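Local coordinates for outer membrane porin protein 32 (Delftia acidovorans, PDB 2FGQ) that forms anion-selective channels across the bacterial outer membrane as a homotrimeric porin, at residues R119-G124 with S301-Q306. Residues are numbered along the deposited sequence; the frame is centred on the assembly and turned at random.
Sequences RNWAAG and STLGLQ
L303 rests its branched end against R119 and W121 in a small van der Waals contact between two loops of a 16-stranded porin beta-barrel, apolar toward W121 and methyl-over-guanidinium toward R119. Residues 119-124 belong to the connection between barrel strands 86-90 and 137-141, the fifth and sixth; this is loop L3 of general porins, which folds into the barrel and lines the constriction. Residues 301-306 lie in the loop that joins the last two barrel strands. Leucine suits the junction because its fork offers two methyls. L303 CD2 touches both partners: it lies over one face of the guanidinium, 3.7 Å from R119 NH1, and 4.0 Å from W121 CZ3. L303 CD1 meets the indole at W121 CZ3 and CH2, and the two side chains cross at about a right angle. The leucine also packs on A271 and L295 of strands 269-281 and 286-297, and on M116 from L3 itself.

With chi1 at 74°, R119 sets its CG between the backbone N and carbonyl carbon, and this methylene sits 3.4 Å above one face of the W121 indole, offset toward the rim. A bend at chi3 then carries the guanidinium on toward L303, with W121 CD2 at its edge, in plane. The indole N-H is spent on the carbonyl of G117, while the ring also rests on T238 and S240 of the barrel wall, which suits a residue both broad and able to donate one bond. R119 is about 11 Å from the bound D-malate and is not among its pocket residues.

Asparagine's amide, which both accepts and donates, ties N120 to G124 across the type I turn N120-A123. G124 N donates to a lone pair of N120 OD1 at 2.8 Å in a bent bond (138°), and N120 ND2 returns a straighter one (159°) of 2.9 Å to G124 O.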
loop_
_atom_site.group_PDB
_atom_site.type_symbol
_atom_site.label_atom_id
_atom_site.label_comp_id
_atom_site.label_asym_id
_atom_site.label_seq_id
_atom_site.Cartn_x
_atom_site.Cartn_y
_atom_site.Cartn_z
ATOM N N ARG A 119 7.833 8.350 -23.725
ATOM C CA ARG A 119 7.161 7.053 -23.775
ATOM C C ARG A 119 8.168 5.987 -24.233
ATOM O O ARG A 119 9.254 6.300 -24.747
ATOM C CB ARG A 119 5.847 7.059 -24.566
ATOM C CG ARG A 119 6.023 7.126 -26.001
ATOM C CD ARG A 119 4.677 7.191 -26.755
ATOM N NE ARG A 119 3.869 5.977 -26.577
ATOM C CZ ARG A 119 4.045 4.840 -27.242
ATOM N NH1 ARG A 119 4.993 4.709 -28.154
ATOM N NH2 ARG A 119 3.279 3.796 -26.964
ATOM N N ASN A 120 7.831 4.739 -24.013
ATOM C CA ASN A 120 8.672 3.613 -24.393
ATOM C C ASN A 120 8.437 3.227 -25.859
ATOM O O ASN A 120 7.777 2.237 -26.192
ATOM C CB ASN A 120 8.398 2.461 -23.436
ATOM C CG ASN A 120 9.343 1.311 -23.615
ATOM O OD1 ASN A 120 10.310 1.370 -24.415
ATOM N ND2 ASN A 120 9.113 0.250 -22.825
ATOM N N TRP A 121 9.078 3.993 -26.718
ATOM C CA TRP A 121 8.909 3.869 -28.156
ATOM C C TRP A 121 9.353 2.533 -28.722
ATOM O O TRP A 121 8.884 2.129 -29.814
ATOM C CB TRP A 121 9.665 5.005 -28.895
ATOM C CG TRP A 121 9.080 6.370 -28.664
ATOM C CD1 TRP A 121 9.566 7.342 -27.855
ATOM C CD2 TRP A 121 7.896 6.898 -29.256
ATOM N NE1 TRP A 121 8.760 8.454 -27.901
ATOM C CE2 TRP A 121 7.712 8.198 -28.747
ATOM C CE3 TRP A 121 6.945 6.397 -30.169
ATOM C CZ2 TRP A 121 6.642 9.009 -29.131
ATOM C CZ3 TRP A 121 5.866 7.205 -30.533
ATOM C CH2 TRP A 121 5.728 8.490 -30.013
ATOM N N ALA A 122 10.299 1.877 -28.031
ATOM C CA ALA A 122 10.964 0.671 -28.549
ATOM C C ALA A 122 10.597 -0.593 -27.827
ATOM O O ALA A 122 11.230 -1.628 -28.038
ATOM C CB ALA A 122 12.453 0.845 -28.458
ATOM N N ALA A 123 9.613 -0.518 -26.947
ATOM C CA ALA A 123 9.346 -1.651 -26.042
ATOM C C ALA A 123 10.605 -2.130 -25.306
ATOM O O ALA A 123 10.873 -3.340 -25.126
ATOM C CB ALA A 123 8.638 -2.827 -26.788
ATOM N N GLY A 124 11.372 -1.161 -24.818
ATOM C CA GLY A 124 12.443 -1.457 -23.886
ATOM C C GLY A 124 11.939 -2.212 -22.666
ATOM O O GLY A 124 10.784 -2.072 -22.239
ATOM N N SER A 301 1.419 3.438 -38.063
ATOM C CA SER A 301 1.287 3.958 -36.699
ATOM C C SER A 301 -0.006 3.490 -36.043
ATOM O O SER A 301 -1.055 3.443 -36.687
ATOM C CB SER A 301 1.381 5.483 -36.723
ATOM O OG SER A 301 1.384 6.036 -35.416
ATOM N N THR A 302 0.104 3.157 -34.766
ATOM C CA THR A 302 -0.973 2.563 -33.971
ATOM C C THR A 302 -1.157 3.241 -32.607
ATOM O O THR A 302 -1.657 2.607 -31.670
ATOM C CB THR A 302 -0.717 1.058 -33.695
ATOM O OG1 THR A 302 0.565 0.892 -33.093
ATOM C CG2 THR A 302 -0.720 0.236 -34.974
ATOM N N LEU A 303 -0.729 4.490 -32.481
ATOM C CA LEU A 303 -0.814 5.198 -31.211
ATOM C C LEU A 303 -2.243 5.448 -30.774
ATOM O O LEU A 303 -3.111 5.766 -31.569
ATOM C CB LEU A 303 -0.052 6.515 -31.260
ATOM C CG LEU A 303 1.447 6.411 -31.540
ATOM C CD1 LEU A 303 2.014 7.814 -31.599
ATOM C CD2 LEU A 303 2.198 5.550 -30.500
ATOM N N GLY A 304 -2.448 5.345 -29.478
ATOM C CA GLY A 304 -3.735 5.634 -28.888
ATOM C C GLY A 304 -3.673 6.690 -27.804
ATOM O O GLY A 304 -2.642 6.879 -27.120
ATOM N N LEU A 305 -4.797 7.349 -27.614
ATOM C CA LEU A 305 -4.943 8.340 -26.570
ATOM C C LEU A 305 -4.920 7.676 -25.185
ATOM O O LEU A 305 -5.349 6.519 -25.004
ATOM C CB LEU A 305 -6.226 9.104 -26.762
ATOM C CG LEU A 305 -6.346 9.934 -28.027
ATOM C CD1 LEU A 305 -7.808 10.320 -28.268
ATOM C CD2 LEU A 305 -5.452 11.153 -27.918
ATOM N N GLN A 306 -4.484 8.430 -24.198
ATOM C CA GLN A 306 -4.239 7.856 -22.870
ATOM C C GLN A 306 -5.371 8.195 -21.898
ATOM O O GLN A 306 -5.204 9.050 -21.012
ATOM C CB GLN A 306 -2.905 8.363 -22.362
ATOM C CG GLN A 306 -1.761 7.908 -23.260
ATOM C CD GLN A 306 -1.657 6.420 -23.365
ATOM O OE1 GLN A 306 -1.965 5.811 -24.427
ATOM N NE2 GLN A 306 -1.216 5.806 -22.292
#